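Side-chain contacts in D-ribose pyranase (Bacillus subtilis, PDB 1OGD), which binds D-ribose and probably catalyses the interconversion of its beta-pyranose and beta-furanose forms: residues H4-S9 with A55-E60; A12-D17 with A108-R113; I24-A29 with P49-T54. All blocks are in the same frame, centred on the assembly; numbering follows the deposited sequence.

Contact 1: residues H4-S9 with A55-E60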
ATOM      1  N   HIS A   4      14.481  16.694 -24.484  1.00 31.53           N
ATOM      2  CA  HIS A   4      15.719  15.931 -24.540  1.00 32.21           C
ATOM      3  C   HIS A   4      15.715  14.621 -23.755  1.00 33.54           C
ATOM      4  O   HIS A   4      14.808  14.356 -22.961  1.00 34.08           O
ATOM      5  CB  HIS A   4      16.863  16.812 -24.032  1.00 32.35           C
ATOM      6  CG  HIS A   4      16.842  18.207 -24.582  1.00 34.19           C
ATOM      7  ND1 HIS A   4      16.918  18.479 -25.933  1.00 34.62           N
ATOM      8  CD2 HIS A   4      16.744  19.409 -23.964  1.00 35.16           C
ATOM      9  CE1 HIS A   4      16.868  19.786 -26.122  1.00 34.69           C
ATOM     10  NE2 HIS A   4      16.761  20.374 -24.943  1.00 35.82           N
ATOM     11  N   GLY A   5      16.750  13.814 -23.982  1.00 33.81           N
ATOM     12  CA  GLY A   5      16.886  12.545 -23.290  1.00 31.87           C
ATOM     13  C   GLY A   5      16.221  11.368 -23.982  1.00 30.39           C
ATOM     14  O   GLY A   5      15.676  11.497 -25.075  1.00 31.27           O
ATOM     15  N   ILE A   6      16.269  10.212 -23.329  1.00 28.60           N
ATOM     16  CA  ILE A   6      15.688   8.987 -23.862  1.00 27.53           C
ATOM     17  C   ILE A   6      14.163   9.112 -23.992  1.00 26.29           C
ATOM     18  O   ILE A   6      13.508   9.733 -23.157  1.00 27.24           O
ATOM     19  CB  ILE A   6      16.093   7.792 -22.956  1.00 28.22           C
ATOM     20  CG1 ILE A   6      15.859   6.472 -23.686  1.00 26.95           C
ATOM     21  CG2 ILE A   6      15.336   7.857 -21.629  1.00 27.72           C
ATOM     22  CD1 ILE A   6      16.660   5.327 -23.096  1.00 29.97           C
ATOM     23  N   LEU A   7      13.604   8.529 -25.048  1.00 24.03           N
ATOM     24  CA  LEU A   7      12.168   8.605 -25.311  1.00 24.09           C
ATOM     25  C   LEU A   7      11.280   7.789 -24.367  1.00 24.38           C
ATOM     26  O   LEU A   7      10.183   8.222 -24.014  1.00 24.34           O
ATOM     27  CB  LEU A   7      11.880   8.161 -26.750  1.00 23.47           C
ATOM     28  CG  LEU A   7      10.425   8.214 -27.218  1.00 23.57           C
ATOM     29  CD1 LEU A   7       9.948   9.658 -27.247  1.00 24.42           C
ATOM     30  CD2 LEU A   7      10.306   7.590 -28.605  1.00 26.98           C
ATOM     31  N   ASN A   8      11.748   6.609 -23.976  1.00 24.46           N
ATOM     32  CA  ASN A   8      10.972   5.734 -23.102  1.00 24.56           C
ATOM     33  C   ASN A   8      10.775   6.331 -21.713  1.00 23.28           C
ATOM     34  O   ASN A   8      11.741   6.633 -21.006  1.00 24.42           O
ATOM     35  CB  ASN A   8      11.649   4.370 -22.992  1.00 21.32           C
ATOM     36  CG  ASN A   8      10.778   3.356 -22.297  1.00 23.20           C
ATOM     37  OD1 ASN A   8      10.766   3.274 -21.064  1.00 25.79           O
ATOM     38  ND2 ASN A   8      10.015   2.589 -23.080  1.00 15.98           N
ATOM     39  N   SER A   9       9.514   6.491 -21.327  1.00 23.35           N
ATOM     40  CA  SER A   9       9.181   7.072 -20.035  1.00 23.10           C
ATOM     41  C   SER A   9       9.680   6.235 -18.865  1.00 23.70           C
ATOM     42  O   SER A   9      10.182   6.785 -17.886  1.00 25.02           O
ATOM     43  CB  SER A   9       7.669   7.295 -19.933  1.00 23.11           C
ATOM     44  OG  SER A   9       6.956   6.078 -20.029  1.00 21.01           O
ATOM     45  N   ALA A  55      21.155  -1.480 -26.658  1.00 28.68           N
ATOM     46  CA  ALA A  55      22.432  -1.084 -26.084  1.00 29.92           C
ATOM     47  C   ALA A  55      22.928   0.239 -26.686  1.00 31.77           C
ATOM     48  O   ALA A  55      23.519   1.068 -25.989  1.00 32.14           O
ATOM     49  CB  ALA A  55      23.466  -2.191 -26.306  1.00 30.49           C
ATOM     50  N   ALA A  56      22.681   0.438 -27.979  1.00 30.97           N
ATOM     51  CA  ALA A  56      23.117   1.659 -28.651  1.00 31.24           C
ATOM     52  C   ALA A  56      22.422   2.895 -28.082  1.00 31.32           C
ATOM     53  O   ALA A  56      23.065   3.918 -27.836  1.00 29.68           O
ATOM     54  CB  ALA A  56      22.850   1.552 -30.142  1.00 31.09           C
ATOM     55  N   VAL A  57      21.111   2.802 -27.879  1.00 30.38           N
ATOM     56  CA  VAL A  57      20.355   3.920 -27.330  1.00 30.27           C
ATOM     57  C   VAL A  57      20.821   4.245 -25.914  1.00 31.00           C
ATOM     58  O   VAL A  57      21.036   5.411 -25.573  1.00 31.18           O
ATOM     59  CB  VAL A  57      18.841   3.620 -27.298  1.00 30.78           C
ATOM     60  CG1 VAL A  57      18.102   4.752 -26.593  1.00 30.50           C
ATOM     61  CG2 VAL A  57      18.312   3.466 -28.714  1.00 30.62           C
ATOM     62  N   LEU A  58      20.981   3.215 -25.087  1.00 30.15           N
ATOM     63  CA  LEU A  58      21.423   3.429 -23.712  1.00 31.23           C
ATOM     64  C   LEU A  58      22.807   4.070 -23.664  1.00 31.99           C
ATOM     65  O   LEU A  58      23.075   4.932 -22.825  1.00 31.35           O
ATOM     66  CB  LEU A  58      21.435   2.106 -22.933  1.00 29.60           C
ATOM     67  CG  LEU A  58      20.195   1.772 -22.083  1.00 29.45           C
ATOM     68  CD1 LEU A  58      19.883   2.942 -21.160  1.00 29.42           C
ATOM     69  CD2 LEU A  58      19.002   1.490 -22.959  1.00 28.23           C
ATOM     70  N   ALA A  59      23.679   3.649 -24.574  1.00 32.53           N
ATOM     71  CA  ALA A  59      25.036   4.171 -24.637  1.00 33.38           C
ATOM     72  C   ALA A  59      25.070   5.688 -24.820  1.00 32.75           C
ATOM     73  O   ALA A  59      25.903   6.370 -24.229  1.00 33.61           O
ATOM     74  CB  ALA A  59      25.806   3.485 -25.777  1.00 34.38           C
ATOM     75  N   GLU A  60      24.162   6.219 -25.628  1.00 34.28           N
ATOM     76  CA  GLU A  60      24.142   7.656 -25.871  1.00 37.36           C
ATOM     77  C   GLU A  60      23.332   8.484 -24.878  1.00 35.91           C
ATOM     78  O   GLU A  60      23.388   9.712 -24.914  1.00 36.49           O
ATOM     79  CB  GLU A  60      23.640   7.947 -27.285  1.00 42.07           C
ATOM     80  CG  GLU A  60      22.218   7.525 -27.550  1.00 49.66           C
ATOM     81  CD  GLU A  60      21.728   7.996 -28.908  1.00 56.18           C
ATOM     82  OE1 GLU A  60      21.702   9.229 -29.131  1.00 58.67           O
ATOM     83  OE2 GLU A  60      21.370   7.139 -29.751  1.00 58.13           O
TER
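The contact is wholly apolar and rests on I6, whose side chain reaches from the loop before helix 9-17 to V57 and L58 on helix 51-61. Its terminal methyl CD1 lies 3.8 Å from V57 CG1, and the methylene CG1 of I6 follows at 4.1 Å from that same methyl, so one branch of the valine meets the outer half of the isoleucine. CG1 of I6 is anti to the backbone N (chi1 -163°) and the chain stays extended beyond it, which carries CD1 out to the helix; the side chains of I6 and V57 cross at about a right angle. L58 starts out away from the loop, yet its end curls back and brings its CD1 to 4.5 Å from I6 CD1, a looser touch. The other branch of I6, CG2, packs on A12 and L15 of helix 9-17.

No hydrogen bond joins the two segments, although several polar groups of the loop have partners outside them. N8 is the N-cap of helix 9-17, its OD1 accepting from L11 N, while its ND2 donates to D41 O and S43 O of the second subunit.

The arrangement is a buried loop-to-helix contact of the alpha/beta fold, on the helical layer that lies over the mixed sheet: the I6 side chain of the N-terminal loop is wedged between helices 9-17 and 51-61, beside a subunit interface of the decamer where V57 also packs on L44 of the second subunit.

Contact 2: residues A12-D17 with A108-R113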
ATOM      1  N   ALA A  12      13.502   6.629 -18.703  1.00 23.24           N
ATOM      2  CA  ALA A  12      13.869   7.979 -18.288  1.00 22.17           C
ATOM      3  C   ALA A  12      13.870   8.080 -16.760  1.00 23.21           C
ATOM      4  O   ALA A  12      14.758   8.692 -16.167  1.00 23.79           O
ATOM      5  CB  ALA A  12      12.884   8.991 -18.880  1.00 20.95           C
ATOM      6  N   LYS A  13      12.878   7.464 -16.123  1.00 23.07           N
ATOM      7  CA  LYS A  13      12.785   7.513 -14.664  1.00 23.20           C
ATOM      8  C   LYS A  13      13.952   6.800 -14.001  1.00 22.84           C
ATOM      9  O   LYS A  13      14.439   7.241 -12.962  1.00 24.08           O
ATOM     10  CB  LYS A  13      11.455   6.923 -14.204  1.00 21.53           C
ATOM     11  CG  LYS A  13      10.259   7.702 -14.728  1.00 23.38           C
ATOM     12  CD  LYS A  13       8.941   7.023 -14.378  1.00 24.97           C
ATOM     13  CE  LYS A  13       7.779   7.827 -14.905  1.00 23.35           C
ATOM     14  NZ  LYS A  13       6.494   7.118 -14.727  1.00 27.33           N
ATOM     15  N   ILE A  14      14.404   5.705 -14.609  1.00 22.53           N
ATOM     16  CA  ILE A  14      15.539   4.956 -14.082  1.00 23.80           C
ATOM     17  C   ILE A  14      16.836   5.753 -14.266  1.00 23.93           C
ATOM     18  O   ILE A  14      17.640   5.871 -13.339  1.00 21.58           O
ATOM     19  CB  ILE A  14      15.700   3.575 -14.792  1.00 25.30           C
ATOM     20  CG1 ILE A  14      14.496   2.677 -14.489  1.00 27.01           C
ATOM     21  CG2 ILE A  14      16.975   2.881 -14.315  1.00 25.13           C
ATOM     22  CD1 ILE A  14      14.285   2.434 -13.004  1.00 30.03           C
ATOM     23  N   LEU A  15      17.047   6.299 -15.461  1.00 23.71           N
ATOM     24  CA  LEU A  15      18.269   7.064 -15.700  1.00 23.97           C
ATOM     25  C   LEU A  15      18.371   8.268 -14.773  1.00 22.39           C
ATOM     26  O   LEU A  15      19.455   8.599 -14.297  1.00 23.63           O
ATOM     27  CB  LEU A  15      18.344   7.540 -17.152  1.00 25.03           C
ATOM     28  CG  LEU A  15      18.460   6.454 -18.222  1.00 28.24           C
ATOM     29  CD1 LEU A  15      18.707   7.107 -19.574  1.00 27.72           C
ATOM     30  CD2 LEU A  15      19.592   5.500 -17.872  1.00 27.69           C
ATOM     31  N   ALA A  16      17.233   8.903 -14.507  1.00 23.91           N
ATOM     32  CA  ALA A  16      17.173  10.083 -13.648  1.00 23.45           C
ATOM     33  C   ALA A  16      17.734   9.868 -12.245  1.00 25.27           C
ATOM     34  O   ALA A  16      18.292  10.794 -11.642  1.00 24.25           O
ATOM     35  CB  ALA A  16      15.739  10.577 -13.553  1.00 23.01           C
ATOM     36  N   ASP A  17      17.595   8.655 -11.718  1.00 24.39           N
ATOM     37  CA  ASP A  17      18.086   8.378 -10.376  1.00 25.54           C
ATOM     38  C   ASP A  17      19.482   7.789 -10.328  1.00 26.18           C
ATOM     39  O   ASP A  17      20.046   7.630  -9.250  1.00 27.53           O
ATOM     40  CB  ASP A  17      17.126   7.447  -9.624  1.00 27.27           C
ATOM     41  CG  ASP A  17      15.895   8.168  -9.120  1.00 29.04           C
ATOM     42  OD1 ASP A  17      16.036   9.329  -8.679  1.00 30.00           O
ATOM     43  OD2 ASP A  17      14.793   7.581  -9.155  1.00 30.33           O
ATOM     44  N   ALA A 108      21.277  -4.706  -9.539  1.00 32.40           N
ATOM     45  CA  ALA A 108      20.848  -3.781 -10.582  1.00 29.84           C
ATOM     46  C   ALA A 108      19.621  -2.976 -10.174  1.00 30.10           C
ATOM     47  O   ALA A 108      18.766  -3.462  -9.433  1.00 28.11           O
ATOM     48  CB  ALA A 108      20.553  -4.550 -11.857  1.00 27.62           C
ATOM     49  N   LYS A 109      19.534  -1.744 -10.670  1.00 27.75           N
ATOM     50  CA  LYS A 109      18.402  -0.882 -10.374  1.00 26.93           C
ATOM     51  C   LYS A 109      17.237  -1.315 -11.250  1.00 26.31           C
ATOM     52  O   LYS A 109      16.082  -1.028 -10.957  1.00 26.38           O
ATOM     53  CB  LYS A 109      18.749   0.584 -10.666  1.00 27.81           C
ATOM     54  CG  LYS A 109      19.881   1.139  -9.823  1.00 28.71           C
ATOM     55  CD  LYS A 109      19.512   1.139  -8.348  1.00 32.51           C
ATOM     56  CE  LYS A 109      20.686   1.555  -7.477  1.00 33.83           C
ATOM     57  NZ  LYS A 109      20.327   1.521  -6.028  1.00 39.98           N
ATOM     58  N   ALA A 110      17.546  -2.021 -12.328  1.00 25.48           N
ATOM     59  CA  ALA A 110      16.511  -2.477 -13.242  1.00 23.52           C
ATOM     60  C   ALA A 110      17.083  -3.409 -14.293  1.00 23.67           C
ATOM     61  O   ALA A 110      18.292  -3.410 -14.562  1.00 22.02           O
ATOM     62  CB  ALA A 110      15.857  -1.277 -13.933  1.00 23.33           C
ATOM     63  N   VAL A 111      16.199  -4.208 -14.876  1.00 23.66           N
ATOM     64  CA  VAL A 111      16.572  -5.125 -15.935  1.00 22.06           C
ATOM     65  C   VAL A 111      15.697  -4.732 -17.106  1.00 22.67           C
ATOM     66  O   VAL A 111      14.478  -4.630 -16.974  1.00 21.17           O
ATOM     67  CB  VAL A 111      16.294  -6.600 -15.557  1.00 23.94           C
ATOM     68  CG1 VAL A 111      16.576  -7.509 -16.755  1.00 22.80           C
ATOM     69  CG2 VAL A 111      17.169  -7.008 -14.380  1.00 22.66           C
ATOM     70  N   ILE A 112      16.328  -4.474 -18.249  1.00 21.87           N
ATOM     71  CA  ILE A 112      15.597  -4.101 -19.446  1.00 21.93           C
ATOM     72  C   ILE A 112      15.565  -5.327 -20.350  1.00 23.59           C
ATOM     73  O   ILE A 112      16.597  -5.792 -20.834  1.00 24.35           O
ATOM     74  CB  ILE A 112      16.283  -2.918 -20.150  1.00 22.85           C
ATOM     75  CG1 ILE A 112      16.461  -1.775 -19.146  1.00 25.92           C
ATOM     76  CG2 ILE A 112      15.446  -2.455 -21.315  1.00 21.67           C
ATOM     77  CD1 ILE A 112      17.419  -0.696 -19.585  1.00 32.51           C
ATOM     78  N   ARG A 113      14.369  -5.861 -20.558  1.00 24.16           N
ATOM     79  CA  ARG A 113      14.203  -7.047 -21.376  1.00 24.87           C
ATOM     80  C   ARG A 113      13.972  -6.683 -22.838  1.00 24.85           C
ATOM     81  O   ARG A 113      13.039  -5.953 -23.160  1.00 23.67           O
ATOM     82  CB  ARG A 113      13.024  -7.878 -20.852  1.00 23.80           C
ATOM     83  CG  ARG A 113      12.834  -9.211 -21.556  1.00 22.99           C
ATOM     84  CD  ARG A 113      11.718 -10.015 -20.896  1.00 23.22           C
ATOM     85  NE  ARG A 113      11.579 -11.349 -21.468  1.00 20.17           N
ATOM     86  CZ  ARG A 113      10.496 -11.787 -22.103  1.00 19.36           C
ATOM     87  NH1 ARG A 113       9.438 -11.001 -22.258  1.00 22.33           N
ATOM     88  NH2 ARG A 113      10.467 -13.021 -22.582  1.00 20.93           N
TER
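I14, on helix 9-17, points at strand 110-113 and sets its branched side chain over the methyl of A110. CD1 of I14 makes the nearest approach, 4.1 Å from A110 CB, and CG1 and CG2 of the isoleucine lie only slightly farther from that methyl, so the alanine sits opposite the middle of the side chain and not against a single tip. The fold of the side chain accounts for this. CG2 is the branch that extends away from the backbone N, and a bent second torsion (chi2 -58°) swings CD1 back beside CG2, giving a compact, broad surface instead of an extended prong. CD1 also comes within 4.4 Å of the carbonyl oxygen of K109, a marginal touch with no polar character.

Helix 9-17 lies here on the same side of the mixed sheet as helix 51-61, and I14 spans three neighbouring strands: besides A110 in strand 110-113 it packs on L38 and I40 of strand 38-41 and on I24 of strand 23-27. The small A110, on the middle strand of the three, is consistent with the close approach of I14.

K109 borders the contact at the edge. Its CB faces the helix, 4.7 Å from I14 CG2, but the chain turns off at its first two torsions (both near -62°), and the ammonium goes to a salt bridge with D35 of the fourth subunit. Helix 9-17 also faces its copy in the third subunit: K13 is salt-bridged to D17 of that subunit and D17 to its K13, and K13 packs on its own counterpart, consistent with a twofold axis between paired subunits.

Contact 3: residues I24-A29 with P49-T54. With RIP (beta-D-ribopyranose), chain G.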
ATOM      1  N   ILE A  24      22.488  -1.077 -14.362  1.00 26.68           N
ATOM      2  CA  ILE A  24      21.244  -1.454 -15.011  1.00 27.56           C
ATOM      3  C   ILE A  24      21.631  -2.631 -15.896  1.00 27.72           C
ATOM      4  O   ILE A  24      22.796  -2.773 -16.271  1.00 26.32           O
ATOM      5  CB  ILE A  24      20.621  -0.329 -15.878  1.00 30.17           C
ATOM      6  CG1 ILE A  24      21.538   0.030 -17.040  1.00 32.62           C
ATOM      7  CG2 ILE A  24      20.322   0.892 -15.018  1.00 31.44           C
ATOM      8  CD1 ILE A  24      20.890   0.994 -18.013  1.00 34.84           C
ATOM      9  N   VAL A  25      20.664  -3.478 -16.221  1.00 26.80           N
ATOM     10  CA  VAL A  25      20.938  -4.648 -17.037  1.00 26.63           C
ATOM     11  C   VAL A  25      20.129  -4.634 -18.325  1.00 26.94           C
ATOM     12  O   VAL A  25      18.960  -4.256 -18.323  1.00 28.74           O
ATOM     13  CB  VAL A  25      20.593  -5.949 -16.253  1.00 26.51           C
ATOM     14  CG1 VAL A  25      20.924  -7.184 -17.094  1.00 25.28           C
ATOM     15  CG2 VAL A  25      21.355  -5.981 -14.935  1.00 24.66           C
ATOM     16  N   ILE A  26      20.767  -5.014 -19.429  1.00 25.33           N
ATOM     17  CA  ILE A  26      20.081  -5.119 -20.711  1.00 25.45           C
ATOM     18  C   ILE A  26      20.089  -6.623 -20.905  1.00 25.76           C
ATOM     19  O   ILE A  26      21.147  -7.248 -20.872  1.00 25.76           O
ATOM     20  CB  ILE A  26      20.855  -4.443 -21.855  1.00 27.04           C
ATOM     21  CG1 ILE A  26      20.966  -2.939 -21.589  1.00 28.69           C
ATOM     22  CG2 ILE A  26      20.114  -4.663 -23.169  1.00 24.90           C
ATOM     23  CD1 ILE A  26      21.888  -2.208 -22.551  1.00 32.58           C
ATOM     24  N   ALA A  27      18.919  -7.213 -21.100  1.00 26.52           N
ATOM     25  CA  ALA A  27      18.853  -8.662 -21.209  1.00 25.94           C
ATOM     26  C   ALA A  27      18.164  -9.205 -22.437  1.00 26.06           C
ATOM     27  O   ALA A  27      17.382  -8.509 -23.082  1.00 26.14           O
ATOM     28  CB  ALA A  27      18.161  -9.220 -19.963  1.00 25.65           C
ATOM     29  N   ASP A  28      18.467 -10.461 -22.759  1.00 26.55           N
ATOM     30  CA  ASP A  28      17.805 -11.122 -23.870  1.00 26.82           C
ATOM     31  C   ASP A  28      16.486 -11.628 -23.290  1.00 27.58           C
ATOM     32  O   ASP A  28      16.232 -11.458 -22.092  1.00 26.60           O
ATOM     33  CB  ASP A  28      18.665 -12.265 -24.445  1.00 29.52           C
ATOM     34  CG  ASP A  28      19.043 -13.326 -23.412  1.00 28.53           C
ATOM     35  OD1 ASP A  28      20.221 -13.748 -23.433  1.00 26.55           O
ATOM     36  OD2 ASP A  28      18.184 -13.755 -22.607  1.00 26.18           O
ATOM     37  N   ALA A  29      15.647 -12.231 -24.124  1.00 26.46           N
ATOM     38  CA  ALA A  29      14.342 -12.705 -23.681  1.00 25.66           C
ATOM     39  C   ALA A  29      14.329 -13.844 -22.656  1.00 25.41           C
ATOM     40  O   ALA A  29      13.273 -14.165 -22.097  1.00 25.47           O
ATOM     41  CB  ALA A  29      13.507 -13.097 -24.893  1.00 23.38           C
ATOM     42  N   PRO A  49      12.689  -5.412 -29.659  1.00 33.85           N
ATOM     43  CA  PRO A  49      13.919  -4.777 -30.144  1.00 33.63           C
ATOM     44  C   PRO A  49      15.106  -5.709 -30.008  1.00 34.56           C
ATOM     45  O   PRO A  49      15.082  -6.651 -29.214  1.00 34.09           O
ATOM     46  CB  PRO A  49      14.084  -3.557 -29.236  1.00 34.33           C
ATOM     47  CG  PRO A  49      12.812  -3.496 -28.409  1.00 35.76           C
ATOM     48  CD  PRO A  49      12.351  -4.910 -28.321  1.00 33.55           C
ATOM     49  N   ALA A  50      16.156  -5.424 -30.770  1.00 33.81           N
ATOM     50  CA  ALA A  50      17.366  -6.228 -30.731  1.00 33.03           C
ATOM     51  C   ALA A  50      18.303  -5.730 -29.639  1.00 32.36           C
ATOM     52  O   ALA A  50      18.255  -4.565 -29.246  1.00 32.11           O
ATOM     53  CB  ALA A  50      18.069  -6.177 -32.090  1.00 34.16           C
ATOM     54  N   PHE A  51      19.149  -6.628 -29.149  1.00 32.12           N
ATOM     55  CA  PHE A  51      20.116  -6.301 -28.114  1.00 34.14           C
ATOM     56  C   PHE A  51      20.975  -5.114 -28.539  1.00 36.24           C
ATOM     57  O   PHE A  51      21.208  -4.182 -27.763  1.00 36.03           O
ATOM     58  CB  PHE A  51      21.019  -7.504 -27.856  1.00 32.33           C
ATOM     59  CG  PHE A  51      22.145  -7.224 -26.907  1.00 34.15           C
ATOM     60  CD1 PHE A  51      21.914  -7.133 -25.537  1.00 33.68           C
ATOM     61  CD2 PHE A  51      23.444  -7.058 -27.381  1.00 34.19           C
ATOM     62  CE1 PHE A  51      22.961  -6.881 -24.650  1.00 33.91           C
ATOM     63  CE2 PHE A  51      24.497  -6.804 -26.507  1.00 34.95           C
ATOM     64  CZ  PHE A  51      24.258  -6.716 -25.136  1.00 36.58           C
ATOM     65  N   GLN A  52      21.452  -5.155 -29.780  1.00 36.81           N
ATOM     66  CA  GLN A  52      22.301  -4.091 -30.294  1.00 37.68           C
ATOM     67  C   GLN A  52      21.597  -2.747 -30.303  1.00 35.05           C
ATOM     68  O   GLN A  52      22.153  -1.755 -29.847  1.00 37.25           O
ATOM     69  CB  GLN A  52      22.782  -4.424 -31.709  1.00 39.58           C
ATOM     70  CG  GLN A  52      23.453  -5.778 -31.819  1.00 44.38           C
ATOM     71  CD  GLN A  52      24.242  -5.935 -33.102  1.00 45.86           C
ATOM     72  OE1 GLN A  52      23.907  -5.342 -34.127  1.00 47.03           O
ATOM     73  NE2 GLN A  52      25.290  -6.751 -33.052  1.00 47.06           N
ATOM     74  N   ASP A  53      20.375  -2.709 -30.820  1.00 34.73           N
ATOM     75  CA  ASP A  53      19.638  -1.456 -30.870  1.00 34.47           C
ATOM     76  C   ASP A  53      19.406  -0.868 -29.491  1.00 33.40           C
ATOM     77  O   ASP A  53      19.567   0.336 -29.290  1.00 31.95           O
ATOM     78  CB  ASP A  53      18.299  -1.645 -31.578  1.00 37.02           C
ATOM     79  CG  ASP A  53      18.468  -1.946 -33.052  1.00 40.95           C
ATOM     80  OD1 ASP A  53      19.429  -1.421 -33.655  1.00 44.48           O
ATOM     81  OD2 ASP A  53      17.640  -2.693 -33.611  1.00 42.40           O
ATOM     82  N   THR A  54      19.041  -1.715 -28.536  1.00 30.35           N
ATOM     83  CA  THR A  54      18.794  -1.233 -27.186  1.00 28.59           C
ATOM     84  C   THR A  54      20.077  -0.717 -26.537  1.00 27.85           C
ATOM     85  O   THR A  54      20.092   0.357 -25.943  1.00 27.97           O
ATOM     86  CB  THR A  54      18.170  -2.344 -26.322  1.00 28.45           C
ATOM     87  OG1 THR A  54      16.979  -2.819 -26.963  1.00 28.39           O
ATOM     88  CG2 THR A  54      17.803  -1.810 -24.941  1.00 27.74           C
TER
HETATM   89  C1  RIP G1134      19.384 -17.275 -19.739  1.00 39.76           C
HETATM   90  C2  RIP G1134      19.735 -16.247 -20.784  1.00 37.21           C
HETATM   91  C3  RIP G1134      21.085 -16.586 -21.397  1.00 39.24           C
HETATM   92  C4  RIP G1134      21.176 -18.004 -21.947  1.00 39.61           C
HETATM   93  C5  RIP G1134      20.801 -18.961 -20.821  1.00 40.55           C
HETATM   94  O1  RIP G1134      20.214 -17.161 -18.602  1.00 41.81           O
HETATM   95  O2  RIP G1134      18.713 -16.257 -21.757  1.00 35.15           O
HETATM   96  O3  RIP G1134      21.419 -15.652 -22.391  1.00 38.13           O
HETATM   97  O4  RIP G1134      20.271 -18.198 -23.017  1.00 40.64           O
HETATM   98  O5  RIP G1134      19.527 -18.638 -20.221  1.00 39.91           O
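The extended strand 24-27 runs across the start of helix 51-61, which begins after A50 at the N-cap position, and I26 faces F51 and T54. The CG2 methyl of I26 does the touching: it lies 3.9 Å from both CD1 and CE1 of F51, approaching the ring obliquely, and 4.1 Å from T54 CG2. A chi1 of 174° swings the F51 ring out from the helix to meet it. This is helix-on-sheet packing of the alpha/beta core, on the strand that leads into the ribose pocket. T54 is turned so that its methyl faces I26 while its OG1 donates to A50 O (3.1 Å), from above the carbonyl plane; that oxygen also accepts T54 N.

Farther along, the D28 carboxylate grips the sugar with both oxygens: O3 of ribose donates to OD1 at a very short 2.5 Å, and O2 to OD2 at 2.7 Å. G30 N holds OD2 in turn. With a leucine in place of D28, ribose O2 and O3 would probably be left without their paired acceptor. H98 and N122 of the same chain, and H20 of the fifth subunit, also bond the ribose.

Following the chain from the N terminus, the loop at 4-9 opens contact 1, helix 9-17 opens contact 2 and strand 23-27 opens contact 3. Contact 3 closes first, over a short connection that includes strand 38-41, and nests inside the loops of both others. Contact 1 closes next, farther along the same helix 51-61 that serves contact 3. Contact 2 closes last, at strand 110-113, so it crosses contact 1. The three meet physically: L58 reaches both L15 and I24, and strands 23-27 and 110-113 are sheet neighbours. Contacts 2 and 3 tie helices 9-17 and 51-61 to the sheet, and contact 1 joins the N-terminal loop to helix 51-61.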